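Local coordinates for protein lamina-associated polypeptide 2 isoforms alpha/zeta (Mus musculus, PDB 2V0X) that forms a homodimer through a helical, coiled-coil domain and is a component of the nuclear lamina, probably acting there with lamin A and chromatin, at residues S8-G13 with I158-Y163; E46-D51 with P213-T218; D107-R112 with S187-R192. The protein carries 2 engineered substitutions. All coordinates share one frame; numbering follows the deposited sequence.

Contact 1 (S8-G13 with I158-Y163); sequences SLTTLG and ILNRTY
Contact 1 is a surface contact in which an extended N-terminal segment, 8-13, lies across one end of the long helix 152-196, one arm of the antiparallel helical hairpin at the core of this dimerization domain. L9 and Y163 carry it, in a CH-pi interaction. The leucine sets CB over the centre of the tyrosine ring, 3.9 Å from L9 CB to the centroid of Y163 and 12° off the ring normal, while its branch CD1 runs on to the CD1 side of the same ring, with L9 CD1 3.6 Å from Y163 CD1. With CG anti to the backbone N (chi1 -173°), the ring leaves the helix toward the segment. Further along the loop, the T11 side chain crosses that of Y163 at about a right angle, its methyl meeting the ring obliquely, T11 CG2 to Y163 CD2 being 3.3 Å. The side chains of L9 and T11 thus both meet the ring, and the carbonyl of T10 between them lies obliquely to it. Packing of L9 on I138 and of Y163 on S139, both of the second subunit, shows that the pair also belongs to the dimer surface. The side chain of N160 slides past that of L9 in the opposite direction, and L9 CD2 packs 3.5 Å from N160 OD1. The same oxygen accepts a nearly straight but weak hydrogen bond from the loop backbone, T10 N to N160 OD1, of 3.4 Å.

Contact 2 (E46-D51 with P213-T218); sequences EWQQID and PFKGGT
Contact 2 belongs to a type I beta turn, E46 to Q49, that follows helix 35-46 and meets the loop after helix 203-211, so that two non-helical connections pack together through an edge-to-face aromatic pair. The edge of F214 points at the face of W47: the phenyl and the six-membered indole ring have centroids 4.5 Å apart and planes inclined at 51°, well short of perpendicular. F214 CD2 stands over the indole, 3.4 Å from W47 CD2, and CE2 reaches toward the far end of the benzo ring. The two side chains lie side by side, pointing the same way; F214 has CG anti to its backbone N (chi1 175°). The indole NE1 donates to the carbonyl of A181, and Y114 of the second subunit packs on both aromatic residues. I50, just after the turn, packs on the phenylalanine, with I50 CG2 3.7 Å from F214 CB. Q48, its chain bent at chi2, brings OE1 to 4.0 Å from P213 CB, while its NE2 donates to the carbonyl of E44. The phenylalanine backbone is tied to the turn as well: F214 N gives W47 O a hydrogen bond of 2.9 Å, with an N-H...O angle of 166°.

Contact 3 (D107-R112 with S187-R192); sequences DLALCR and STMGRR
Helices 107-112 and 187-192 run antiparallel, at 164° between their N-to-C directions, with axes 8.2 Å apart at closest; the nearest CA pair is A109 CA and G190 CA, 5.0 Å apart. They are parts of the two long arms, 100-146 and 152-196, of the antiparallel helical hairpin around which this coiled-coil dimerization domain is built. The pairing illustrates how small residues permit close helix packing: G190, with no side chain, lets the methyl of A109 rest directly on its backbone, with A109 CB 3.5 Å from G190 CA. Next to this small-residue contact lies the selenomethionine M189. Its first carbons extend straight out, CG being anti to the backbone N, and the chain then bends at chi3 (90°), carrying the terminal methyl on to A109. M189 CE thereby comes to 3.7 Å from A109 CB, and touches L108 at the margin, 4.2 Å from L108 CD2. The same leucine methyl lies above one face of the R112 guanidinium, offset toward its rim; the arginine chain bends at chi2 and chi3 on the way. R112 has its polar partner outside this helix pair, in a salt bridge from NH2 to D51. Around the interface the second subunit closes in: S187 hydrogen-bonds to the carbonyl of L110 of the second subunit, and D107 is salt-bridged to R191 of the second subunit. The arginine side chain crosses that of the selenomethionine at about a right angle, R112 NH2 lying obliquely 4.0 Å from M189 SE.

How the contacts relate
Contacts 2 and 3 form one continuous region, with centres 12 Å apart, and contact 3 is nested in the loop of chain that contact 2 closes. Their seam is partly ionic and partly apolar: D51 OD2 bridges to R112 NH2 at 2.6 Å, and F214 CD1 packs on T188 CG2 at 3.6 Å, seating the two loops of contact 2 on the helical hairpin. Contact 1 stands apart, about 19 Å from contact 2 and about 27 Å from contact 3 between nearest atoms. It nevertheless shares helix 152-196 with contact 3, on opposite sides of the chain's centre. All three also touch the second subunit.

Contact 1 (S8-G13 with I158-Y163)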
ATOM      1  N   SER B   8     -34.389 -10.128   4.528  1.00112.31           N
ATOM      2  CA  SER B   8     -33.827 -10.115   3.186  1.00106.58           C
ATOM      3  C   SER B   8     -32.905  -8.902   3.051  1.00102.60           C
ATOM      4  O   SER B   8     -33.370  -7.783   2.815  1.00103.23           O
ATOM      5  CB  SER B   8     -34.955 -10.051   2.148  1.00103.25           C
ATOM      6  OG  SER B   8     -34.456 -10.115   0.823  1.00 99.94           O
ATOM      7  N   LEU B   9     -31.611  -9.119   3.278  1.00 97.13           N
ATOM      8  CA  LEU B   9     -30.622  -8.051   3.176  1.00 92.79           C
ATOM      9  C   LEU B   9     -30.023  -8.046   1.777  1.00 92.22           C
ATOM     10  O   LEU B   9     -29.802  -9.106   1.184  1.00 91.62           O
ATOM     11  CB  LEU B   9     -29.521  -8.226   4.225  1.00 89.72           C
ATOM     12  CG  LEU B   9     -29.963  -8.218   5.692  1.00 84.75           C
ATOM     13  CD1 LEU B   9     -28.744  -8.229   6.591  1.00 81.64           C
ATOM     14  CD2 LEU B   9     -30.823  -7.001   5.984  1.00 83.66           C
ATOM     15  N   THR B  10     -29.777  -6.855   1.243  1.00 91.81           N
ATOM     16  CA  THR B  10     -29.217  -6.725  -0.097  1.00 89.99           C
ATOM     17  C   THR B  10     -28.231  -5.564  -0.218  1.00 79.15           C
ATOM     18  O   THR B  10     -28.232  -4.643   0.603  1.00 75.84           O
ATOM     19  CB  THR B  10     -30.339  -6.555  -1.159  1.00101.83           C
ATOM     20  OG1 THR B  10     -31.344  -5.660  -0.668  1.00105.80           O
ATOM     21  CG2 THR B  10     -30.974  -7.897  -1.504  1.00102.45           C
ATOM     22  N   THR B  11     -27.367  -5.636  -1.225  1.00 78.94           N
ATOM     23  CA  THR B  11     -26.379  -4.595  -1.486  1.00 81.81           C
ATOM     24  C   THR B  11     -26.294  -4.355  -2.986  1.00 87.70           C
ATOM     25  O   THR B  11     -26.232  -5.302  -3.772  1.00 86.56           O
ATOM     26  CB  THR B  11     -24.974  -4.987  -0.969  1.00 79.90           C
ATOM     27  OG1 THR B  11     -24.641  -6.305  -1.416  1.00 83.34           O
ATOM     28  CG2 THR B  11     -24.926  -4.947   0.529  1.00 83.13           C
ATOM     29  N   LEU B  12     -26.330  -3.091  -3.386  1.00 91.75           N
ATOM     30  CA  LEU B  12     -26.246  -2.745  -4.799  1.00 93.28           C
ATOM     31  C   LEU B  12     -24.810  -2.966  -5.286  1.00 94.75           C
ATOM     32  O   LEU B  12     -23.996  -2.042  -5.325  1.00 96.53           O
ATOM     33  CB  LEU B  12     -26.715  -1.297  -5.036  1.00 93.08           C
ATOM     34  CG  LEU B  12     -25.925  -0.087  -4.517  1.00 93.94           C
ATOM     35  CD1 LEU B  12     -26.614   1.178  -4.969  1.00 93.86           C
ATOM     36  CD2 LEU B  12     -25.785  -0.101  -3.007  1.00 95.11           C
ATOM     37  N   GLY B  13     -24.495  -4.213  -5.614  1.00 94.87           N
ATOM     38  CA  GLY B  13     -23.161  -4.545  -6.081  1.00 94.54           C
ATOM     39  C   GLY B  13     -22.172  -4.624  -4.934  1.00 93.05           C
ATOM     40  O   GLY B  13     -22.487  -5.170  -3.874  1.00 92.34           O
ATOM     41  N   ILE B 158     -31.567  -0.687  10.001  1.00 35.74           N
ATOM     42  CA  ILE B 158     -30.251  -0.299  10.484  1.00 35.31           C
ATOM     43  C   ILE B 158     -29.262  -1.375  10.051  1.00 36.31           C
ATOM     44  O   ILE B 158     -28.220  -1.070   9.483  1.00 39.24           O
ATOM     45  CB  ILE B 158     -30.231  -0.125  12.019  1.00 33.15           C
ATOM     46  CG1 ILE B 158     -31.060   1.101  12.407  1.00 38.25           C
ATOM     47  CG2 ILE B 158     -28.818   0.089  12.525  1.00 30.51           C
ATOM     48  CD1 ILE B 158     -30.576   2.376  11.743  1.00 50.32           C
ATOM     49  N   LEU B 159     -29.660  -2.632  10.224  1.00 34.23           N
ATOM     50  CA  LEU B 159     -28.832  -3.768   9.874  1.00 33.00           C
ATOM     51  C   LEU B 159     -28.649  -3.887   8.373  1.00 33.20           C
ATOM     52  O   LEU B 159     -27.650  -4.428   7.910  1.00 36.86           O
ATOM     53  CB  LEU B 159     -29.422  -5.071  10.422  1.00 33.93           C
ATOM     54  CG  LEU B 159     -29.386  -5.320  11.941  1.00 35.38           C
ATOM     55  CD1 LEU B 159     -29.926  -6.717  12.212  1.00 36.96           C
ATOM     56  CD2 LEU B 159     -27.962  -5.182  12.502  1.00 32.87           C
ATOM     57  N   ASN B 160     -29.621  -3.406   7.603  1.00 31.80           N
ATOM     58  CA  ASN B 160     -29.500  -3.489   6.158  1.00 30.73           C
ATOM     59  C   ASN B 160     -28.365  -2.542   5.740  1.00 32.27           C
ATOM     60  O   ASN B 160     -27.534  -2.858   4.893  1.00 34.62           O
ATOM     61  CB  ASN B 160     -30.822  -3.103   5.497  1.00 29.63           C
ATOM     62  CG  ASN B 160     -30.828  -3.396   4.020  1.00 38.82           C
ATOM     63  OD1 ASN B 160     -30.536  -4.519   3.594  1.00 33.52           O
ATOM     64  ND2 ASN B 160     -31.145  -2.393   3.225  1.00 56.55           N
ATOM     65  N   ARG B 161     -28.280  -1.415   6.424  1.00 30.50           N
ATOM     66  CA  ARG B 161     -27.255  -0.432   6.156  1.00 30.37           C
ATOM     67  C   ARG B 161     -25.861  -1.001   6.547  1.00 33.16           C
ATOM     68  O   ARG B 161     -24.891  -0.883   5.780  1.00 35.50           O
ATOM     69  CB  ARG B 161     -27.591   0.837   6.943  1.00 31.90           C
ATOM     70  CG  ARG B 161     -26.857   2.092   6.498  1.00 45.06           C
ATOM     71  CD  ARG B 161     -27.079   3.224   7.500  1.00 57.86           C
ATOM     72  NE  ARG B 161     -28.499   3.470   7.742  1.00 81.13           N
ATOM     73  CZ  ARG B 161     -28.988   4.062   8.830  1.00 79.74           C
ATOM     74  NH1 ARG B 161     -28.173   4.474   9.794  1.00 77.49           N
ATOM     75  NH2 ARG B 161     -30.297   4.253   8.952  1.00 65.50           N
ATOM     76  N   THR B 162     -25.775  -1.675   7.695  1.00 31.23           N
ATOM     77  CA  THR B 162     -24.505  -2.256   8.131  1.00 28.82           C
ATOM     78  C   THR B 162     -24.055  -3.341   7.155  1.00 30.41           C
ATOM     79  O   THR B 162     -22.856  -3.553   6.947  1.00 29.82           O
ATOM     80  CB  THR B 162     -24.587  -2.848   9.566  1.00 28.77           C
ATOM     81  OG1 THR B 162     -25.461  -3.985   9.587  1.00 39.94           O
ATOM     82  CG2 THR B 162     -25.095  -1.792  10.536  1.00 23.80           C
ATOM     83  N   TYR B 163     -25.029  -4.029   6.568  1.00 31.25           N
ATOM     84  CA  TYR B 163     -24.758  -5.092   5.605  1.00 32.29           C
ATOM     85  C   TYR B 163     -24.042  -4.506   4.364  1.00 34.43           C
ATOM     86  O   TYR B 163     -23.072  -5.081   3.858  1.00 38.48           O
ATOM     87  CB  TYR B 163     -26.076  -5.759   5.198  1.00 33.49           C
ATOM     88  CG  TYR B 163     -25.901  -6.987   4.342  1.00 36.14           C
ATOM     89  CD1 TYR B 163     -25.592  -8.218   4.916  1.00 38.57           C
ATOM     90  CD2 TYR B 163     -26.035  -6.921   2.959  1.00 38.04           C
ATOM     91  CE1 TYR B 163     -25.418  -9.353   4.143  1.00 42.34           C
ATOM     92  CE2 TYR B 163     -25.860  -8.058   2.170  1.00 43.21           C
ATOM     93  CZ  TYR B 163     -25.551  -9.270   2.773  1.00 44.57           C
ATOM     94  OH  TYR B 163     -25.365 -10.398   2.005  1.00 50.20           O
TER

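Contact 2 (E46-D51 with P213-T218)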
ATOM      1  N   GLU B  46      -2.350  -8.189 -12.216  1.00 46.92           N
ATOM      2  CA  GLU B  46      -1.575  -6.949 -12.252  1.00 43.29           C
ATOM      3  C   GLU B  46      -0.128  -7.214 -12.611  1.00 38.93           C
ATOM      4  O   GLU B  46       0.512  -6.405 -13.266  1.00 39.23           O
ATOM      5  CB  GLU B  46      -1.605  -6.236 -10.894  1.00 43.61           C
ATOM      6  CG  GLU B  46      -2.988  -5.821 -10.428  1.00 53.49           C
ATOM      7  CD  GLU B  46      -3.676  -4.869 -11.385  1.00 60.50           C
ATOM      8  OE1 GLU B  46      -3.022  -3.917 -11.873  1.00 70.68           O
ATOM      9  OE2 GLU B  46      -4.880  -5.072 -11.634  1.00 66.76           O
ATOM     10  N   TRP B  47       0.379  -8.361 -12.187  1.00 33.94           N
ATOM     11  CA  TRP B  47       1.769  -8.718 -12.433  1.00 30.86           C
ATOM     12  C   TRP B  47       2.088  -9.189 -13.848  1.00 34.34           C
ATOM     13  O   TRP B  47       3.254  -9.391 -14.180  1.00 37.03           O
ATOM     14  CB  TRP B  47       2.228  -9.741 -11.408  1.00 28.04           C
ATOM     15  CG  TRP B  47       2.413  -9.155 -10.053  1.00 27.44           C
ATOM     16  CD1 TRP B  47       2.233  -7.835  -9.687  1.00 27.52           C
ATOM     17  CD2 TRP B  47       2.846  -9.842  -8.873  1.00 27.08           C
ATOM     18  NE1 TRP B  47       2.529  -7.672  -8.354  1.00 27.64           N
ATOM     19  CE2 TRP B  47       2.908  -8.883  -7.828  1.00 27.74           C
ATOM     20  CE3 TRP B  47       3.196 -11.174  -8.595  1.00 25.96           C
ATOM     21  CZ2 TRP B  47       3.302  -9.220  -6.526  1.00 28.31           C
ATOM     22  CZ3 TRP B  47       3.596 -11.505  -7.297  1.00 25.91           C
ATOM     23  CH2 TRP B  47       3.644 -10.533  -6.279  1.00 26.58           C
ATOM     24  N   GLN B  48       1.062  -9.345 -14.679  1.00 37.26           N
ATOM     25  CA  GLN B  48       1.269  -9.792 -16.049  1.00 41.35           C
ATOM     26  C   GLN B  48       1.881  -8.670 -16.880  1.00 42.25           C
ATOM     27  O   GLN B  48       2.529  -8.914 -17.894  1.00 43.17           O
ATOM     28  CB  GLN B  48      -0.047 -10.266 -16.681  1.00 54.01           C
ATOM     29  CG  GLN B  48      -0.667 -11.493 -16.014  1.00 61.51           C
ATOM     30  CD  GLN B  48       0.263 -12.697 -16.003  1.00 68.10           C
ATOM     31  OE1 GLN B  48       0.718 -13.153 -17.051  1.00 68.45           O
ATOM     32  NE2 GLN B  48       0.543 -13.220 -14.814  1.00 70.67           N
ATOM     33  N   GLN B  49       1.722  -7.442 -16.405  1.00 41.97           N
ATOM     34  CA  GLN B  49       2.252  -6.272 -17.094  1.00 41.49           C
ATOM     35  C   GLN B  49       2.641  -5.298 -15.976  1.00 39.44           C
ATOM     36  O   GLN B  49       1.831  -4.479 -15.575  1.00 40.56           O
ATOM     37  CB  GLN B  49       1.143  -5.686 -17.979  1.00 48.20           C
ATOM     38  CG  GLN B  49       1.589  -5.186 -19.345  1.00 64.14           C
ATOM     39  CD  GLN B  49       2.232  -3.823 -19.291  1.00 87.68           C
ATOM     40  OE1 GLN B  49       1.558  -2.804 -19.425  1.00 89.08           O
ATOM     41  NE2 GLN B  49       3.545  -3.794 -19.109  1.00106.97           N
ATOM     42  N   ILE B  50       3.865  -5.411 -15.455  1.00 35.97           N
ATOM     43  CA  ILE B  50       4.283  -4.543 -14.349  1.00 37.35           C
ATOM     44  C   ILE B  50       4.572  -3.099 -14.740  1.00 42.45           C
ATOM     45  O   ILE B  50       4.548  -2.216 -13.887  1.00 43.70           O
ATOM     46  CB  ILE B  50       5.487  -5.112 -13.548  1.00 34.79           C
ATOM     47  CG1 ILE B  50       6.739  -5.218 -14.430  1.00 39.70           C
ATOM     48  CG2 ILE B  50       5.120  -6.453 -12.937  1.00 32.01           C
ATOM     49  CD1 ILE B  50       7.974  -5.712 -13.675  1.00 36.60           C
ATOM     50  N   ASP B  51       4.853  -2.872 -16.023  1.00 45.92           N
ATOM     51  CA  ASP B  51       5.135  -1.531 -16.538  1.00 46.09           C
ATOM     52  C   ASP B  51       3.819  -1.000 -17.105  1.00 44.92           C
ATOM     53  O   ASP B  51       3.542  -1.152 -18.301  1.00 41.63           O
ATOM     54  CB  ASP B  51       6.203  -1.603 -17.647  1.00 48.57           C
ATOM     55  CG  ASP B  51       6.713  -0.231 -18.083  1.00 55.04           C
ATOM     56  OD1 ASP B  51       7.563  -0.186 -18.998  1.00 64.63           O
ATOM     57  OD2 ASP B  51       6.296   0.800 -17.521  1.00 46.75           O
ATOM     58  N   PRO B 213       6.547 -11.270 -17.448  1.00 41.96           N
ATOM     59  CA  PRO B 213       5.533 -11.177 -16.390  1.00 40.61           C
ATOM     60  C   PRO B 213       6.261 -11.399 -15.070  1.00 37.97           C
ATOM     61  O   PRO B 213       7.282 -12.072 -15.041  1.00 39.47           O
ATOM     62  CB  PRO B 213       4.630 -12.368 -16.697  1.00 41.35           C
ATOM     63  CG  PRO B 213       4.713 -12.459 -18.208  1.00 42.08           C
ATOM     64  CD  PRO B 213       6.188 -12.301 -18.438  1.00 41.49           C
ATOM     65  N   PHE B 214       5.787 -10.790 -13.994  1.00 34.72           N
ATOM     66  CA  PHE B 214       6.420 -11.016 -12.704  1.00 33.80           C
ATOM     67  C   PHE B 214       5.623 -12.117 -12.028  1.00 36.57           C
ATOM     68  O   PHE B 214       4.393 -12.066 -11.995  1.00 39.38           O
ATOM     69  CB  PHE B 214       6.377  -9.764 -11.844  1.00 32.05           C
ATOM     70  CG  PHE B 214       6.906  -9.978 -10.453  1.00 29.68           C
ATOM     71  CD1 PHE B 214       8.133 -10.594 -10.249  1.00 29.06           C
ATOM     72  CD2 PHE B 214       6.197  -9.520  -9.351  1.00 29.09           C
ATOM     73  CE1 PHE B 214       8.652 -10.746  -8.975  1.00 29.53           C
ATOM     74  CE2 PHE B 214       6.703  -9.665  -8.066  1.00 29.64           C
ATOM     75  CZ  PHE B 214       7.929 -10.275  -7.873  1.00 30.03           C
ATOM     76  N   LYS B 215       6.316 -13.071 -11.424  1.00 37.69           N
ATOM     77  CA  LYS B 215       5.641 -14.185 -10.778  1.00 36.88           C
ATOM     78  C   LYS B 215       5.889 -14.314  -9.284  1.00 39.16           C
ATOM     79  O   LYS B 215       5.362 -15.229  -8.654  1.00 43.31           O
ATOM     80  CB  LYS B 215       6.039 -15.489 -11.479  1.00 40.65           C
ATOM     81  CG  LYS B 215       5.763 -15.513 -12.984  1.00 56.74           C
ATOM     82  CD  LYS B 215       4.285 -15.269 -13.298  1.00 79.53           C
ATOM     83  CE  LYS B 215       3.388 -16.350 -12.706  1.00 88.85           C
ATOM     84  NZ  LYS B 215       1.942 -16.054 -12.918  1.00 87.28           N
ATOM     85  N   GLY B 216       6.672 -13.404  -8.708  1.00 37.88           N
ATOM     86  CA  GLY B 216       6.974 -13.484  -7.290  1.00 36.24           C
ATOM     87  C   GLY B 216       8.119 -14.461  -7.092  1.00 37.86           C
ATOM     88  O   GLY B 216       8.484 -15.172  -8.020  1.00 38.19           O
ATOM     89  N   GLY B 217       8.715 -14.483  -5.904  1.00 38.21           N
ATOM     90  CA  GLY B 217       9.819 -15.395  -5.647  1.00 39.28           C
ATOM     91  C   GLY B 217      11.148 -14.778  -6.040  1.00 42.54           C
ATOM     92  O   GLY B 217      11.991 -14.490  -5.178  1.00 44.63           O
ATOM     93  N   THR B 218      11.364 -14.625  -7.342  1.00 40.67           N
ATOM     94  CA  THR B 218      12.588 -14.002  -7.832  1.00 36.30           C
ATOM     95  C   THR B 218      12.258 -12.888  -8.843  1.00 33.31           C
ATOM     96  O   THR B 218      11.216 -12.909  -9.501  1.00 31.92           O
ATOM     97  CB  THR B 218      13.569 -15.018  -8.478  1.00 36.55           C
ATOM     98  OG1 THR B 218      12.982 -15.577  -9.652  1.00 48.09           O
ATOM     99  CG2 THR B 218      13.934 -16.125  -7.499  1.00 36.99           C
TER

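Contact 3 (D107-R112 with S187-R192)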
ATOM      1  N   ASP B 107      13.401   6.312 -11.549  1.00 27.99           N
ATOM      2  CA  ASP B 107      12.573   7.395 -11.032  1.00 27.84           C
ATOM      3  C   ASP B 107      11.092   7.118 -11.272  1.00 27.51           C
ATOM      4  O   ASP B 107      10.253   7.406 -10.417  1.00 30.14           O
ATOM      5  CB  ASP B 107      12.971   8.742 -11.651  1.00 27.90           C
ATOM      6  CG  ASP B 107      12.307   9.906 -10.951  1.00 28.49           C
ATOM      7  OD1 ASP B 107      12.392   9.968  -9.710  1.00 29.47           O
ATOM      8  OD2 ASP B 107      11.659  10.722 -11.631  1.00 35.03           O
ATOM      9  N   LEU B 108      10.773   6.538 -12.425  1.00 24.31           N
ATOM     10  CA  LEU B 108       9.391   6.210 -12.735  1.00 23.54           C
ATOM     11  C   LEU B 108       8.896   5.126 -11.772  1.00 26.65           C
ATOM     12  O   LEU B 108       7.792   5.208 -11.214  1.00 28.73           O
ATOM     13  CB  LEU B 108       9.279   5.692 -14.167  1.00 23.54           C
ATOM     14  CG  LEU B 108       7.872   5.223 -14.562  1.00 27.69           C
ATOM     15  CD1 LEU B 108       6.876   6.392 -14.462  1.00 29.46           C
ATOM     16  CD2 LEU B 108       7.904   4.676 -15.989  1.00 31.47           C
ATOM     17  N   ALA B 109       9.718   4.108 -11.561  1.00 28.67           N
ATOM     18  CA  ALA B 109       9.333   3.026 -10.659  1.00 26.72           C
ATOM     19  C   ALA B 109       9.073   3.544  -9.246  1.00 27.20           C
ATOM     20  O   ALA B 109       8.100   3.136  -8.615  1.00 27.75           O
ATOM     21  CB  ALA B 109      10.377   1.951 -10.634  1.00 26.28           C
ATOM     22  N   LEU B 110       9.939   4.430  -8.748  1.00 26.10           N
ATOM     23  CA  LEU B 110       9.768   4.971  -7.395  1.00 24.99           C
ATOM     24  C   LEU B 110       8.548   5.900  -7.311  1.00 26.04           C
ATOM     25  O   LEU B 110       7.875   5.959  -6.275  1.00 29.14           O
ATOM     26  CB  LEU B 110      11.040   5.704  -6.927  1.00 25.46           C
ATOM     27  CG  LEU B 110      12.332   4.879  -6.754  1.00 26.66           C
ATOM     28  CD1 LEU B 110      13.581   5.745  -6.881  1.00 27.48           C
ATOM     29  CD2 LEU B 110      12.320   4.140  -5.438  1.00 22.23           C
ATOM     30  N   CYS B 111       8.266   6.620  -8.395  1.00 27.37           N
ATOM     31  CA  CYS B 111       7.118   7.526  -8.447  1.00 27.28           C
ATOM     32  C   CYS B 111       5.822   6.717  -8.421  1.00 28.07           C
ATOM     33  O   CYS B 111       4.867   7.063  -7.724  1.00 28.94           O
ATOM     34  CB  CYS B 111       7.167   8.411  -9.711  1.00 26.87           C
ATOM     35  SG  CYS B 111       8.375   9.799  -9.614  1.00 26.65           S
ATOM     36  N   ARG B 112       5.791   5.662  -9.221  1.00 29.72           N
ATOM     37  CA  ARG B 112       4.638   4.788  -9.290  1.00 29.52           C
ATOM     38  C   ARG B 112       4.461   4.092  -7.952  1.00 27.60           C
ATOM     39  O   ARG B 112       3.341   3.958  -7.499  1.00 31.69           O
ATOM     40  CB  ARG B 112       4.785   3.798 -10.446  1.00 29.07           C
ATOM     41  CG  ARG B 112       4.878   4.551 -11.762  1.00 36.27           C
ATOM     42  CD  ARG B 112       3.937   4.040 -12.798  1.00 33.03           C
ATOM     43  NE  ARG B 112       4.511   2.941 -13.538  1.00 43.92           N
ATOM     44  CZ  ARG B 112       4.672   2.925 -14.860  1.00 48.31           C
ATOM     45  NH1 ARG B 112       4.302   3.958 -15.607  1.00 39.86           N
ATOM     46  NH2 ARG B 112       5.200   1.859 -15.434  1.00 50.65           N
ATOM     47  N   SER B 187       8.034  -1.711  -7.907  1.00 27.74           N
ATOM     48  CA  SER B 187       9.274  -1.904  -7.176  1.00 28.36           C
ATOM     49  C   SER B 187      10.147  -2.916  -7.945  1.00 30.61           C
ATOM     50  O   SER B 187      11.331  -2.683  -8.179  1.00 31.33           O
ATOM     51  CB  SER B 187       8.975  -2.431  -5.770  1.00 29.65           C
ATOM     52  OG  SER B 187      10.126  -3.039  -5.198  1.00 38.42           O
ATOM     53  N   THR B 188       9.525  -4.014  -8.362  1.00 31.71           N
ATOM     54  CA  THR B 188      10.191  -5.072  -9.104  1.00 27.44           C
ATOM     55  C   THR B 188      10.722  -4.557 -10.450  1.00 31.39           C
ATOM     56  O   THR B 188      11.829  -4.889 -10.838  1.00 32.84           O
ATOM     57  CB  THR B 188       9.234  -6.269  -9.276  1.00 25.41           C
ATOM     58  OG1 THR B 188       8.856  -6.735  -7.970  1.00 25.39           O
ATOM     59  CG2 THR B 188       9.873  -7.408 -10.061  1.00 23.40           C
HETATM   60  N   MSE B 189       9.947  -3.721 -11.139  1.00 35.17           N
HETATM   61  CA  MSE B 189      10.393  -3.148 -12.407  1.00 40.86           C
HETATM   62  C   MSE B 189      11.670  -2.307 -12.164  1.00 36.82           C
HETATM   63  O   MSE B 189      12.685  -2.461 -12.850  1.00 34.26           O
HETATM   64  CB  MSE B 189       9.297  -2.272 -13.014  1.00 47.50           C
HETATM   65  CG  MSE B 189       9.684  -1.664 -14.367  1.00 58.02           C
HETATM   66 SE   MSE B 189       8.550  -0.184 -14.943  1.00 69.09          SE
HETATM   67  CE  MSE B 189       9.552   1.264 -14.148  1.00 68.36           C
ATOM     68  N   GLY B 190      11.620  -1.446 -11.158  1.00 31.66           N
ATOM     69  CA  GLY B 190      12.767  -0.626 -10.843  1.00 26.68           C
ATOM     70  C   GLY B 190      14.005  -1.473 -10.596  1.00 28.67           C
ATOM     71  O   GLY B 190      15.078  -1.183 -11.138  1.00 34.54           O
ATOM     72  N   ARG B 191      13.849  -2.544  -9.820  1.00 25.75           N
ATOM     73  CA  ARG B 191      14.971  -3.423  -9.496  1.00 26.42           C
ATOM     74  C   ARG B 191      15.475  -4.240 -10.676  1.00 27.22           C
ATOM     75  O   ARG B 191      16.656  -4.583 -10.717  1.00 28.87           O
ATOM     76  CB  ARG B 191      14.652  -4.322  -8.282  1.00 27.45           C
ATOM     77  CG  ARG B 191      14.470  -3.533  -6.974  1.00 25.38           C
ATOM     78  CD  ARG B 191      14.051  -4.429  -5.808  1.00 34.05           C
ATOM     79  NE  ARG B 191      15.095  -5.371  -5.414  1.00 38.44           N
ATOM     80  CZ  ARG B 191      14.911  -6.680  -5.263  1.00 36.48           C
ATOM     81  NH1 ARG B 191      13.720  -7.216  -5.481  1.00 27.44           N
ATOM     82  NH2 ARG B 191      15.912  -7.450  -4.847  1.00 23.92           N
ATOM     83  N   ARG B 192      14.597  -4.586 -11.612  1.00 26.64           N
ATOM     84  CA  ARG B 192      15.047  -5.313 -12.800  1.00 26.15           C
ATOM     85  C   ARG B 192      16.039  -4.416 -13.570  1.00 28.74           C
ATOM     86  O   ARG B 192      17.138  -4.849 -13.913  1.00 29.16           O
ATOM     87  CB  ARG B 192      13.871  -5.698 -13.687  1.00 24.45           C
ATOM     88  CG  ARG B 192      13.112  -6.908 -13.184  1.00 23.71           C
ATOM     89  CD  ARG B 192      11.987  -7.221 -14.123  1.00 23.71           C
ATOM     90  NE  ARG B 192      11.326  -8.466 -13.750  1.00 26.20           N
ATOM     91  CZ  ARG B 192      10.322  -8.997 -14.434  1.00 27.14           C
ATOM     92  NH1 ARG B 192       9.882  -8.388 -15.516  1.00 29.03           N
ATOM     93  NH2 ARG B 192       9.744 -10.120 -14.023  1.00 29.71           N
TER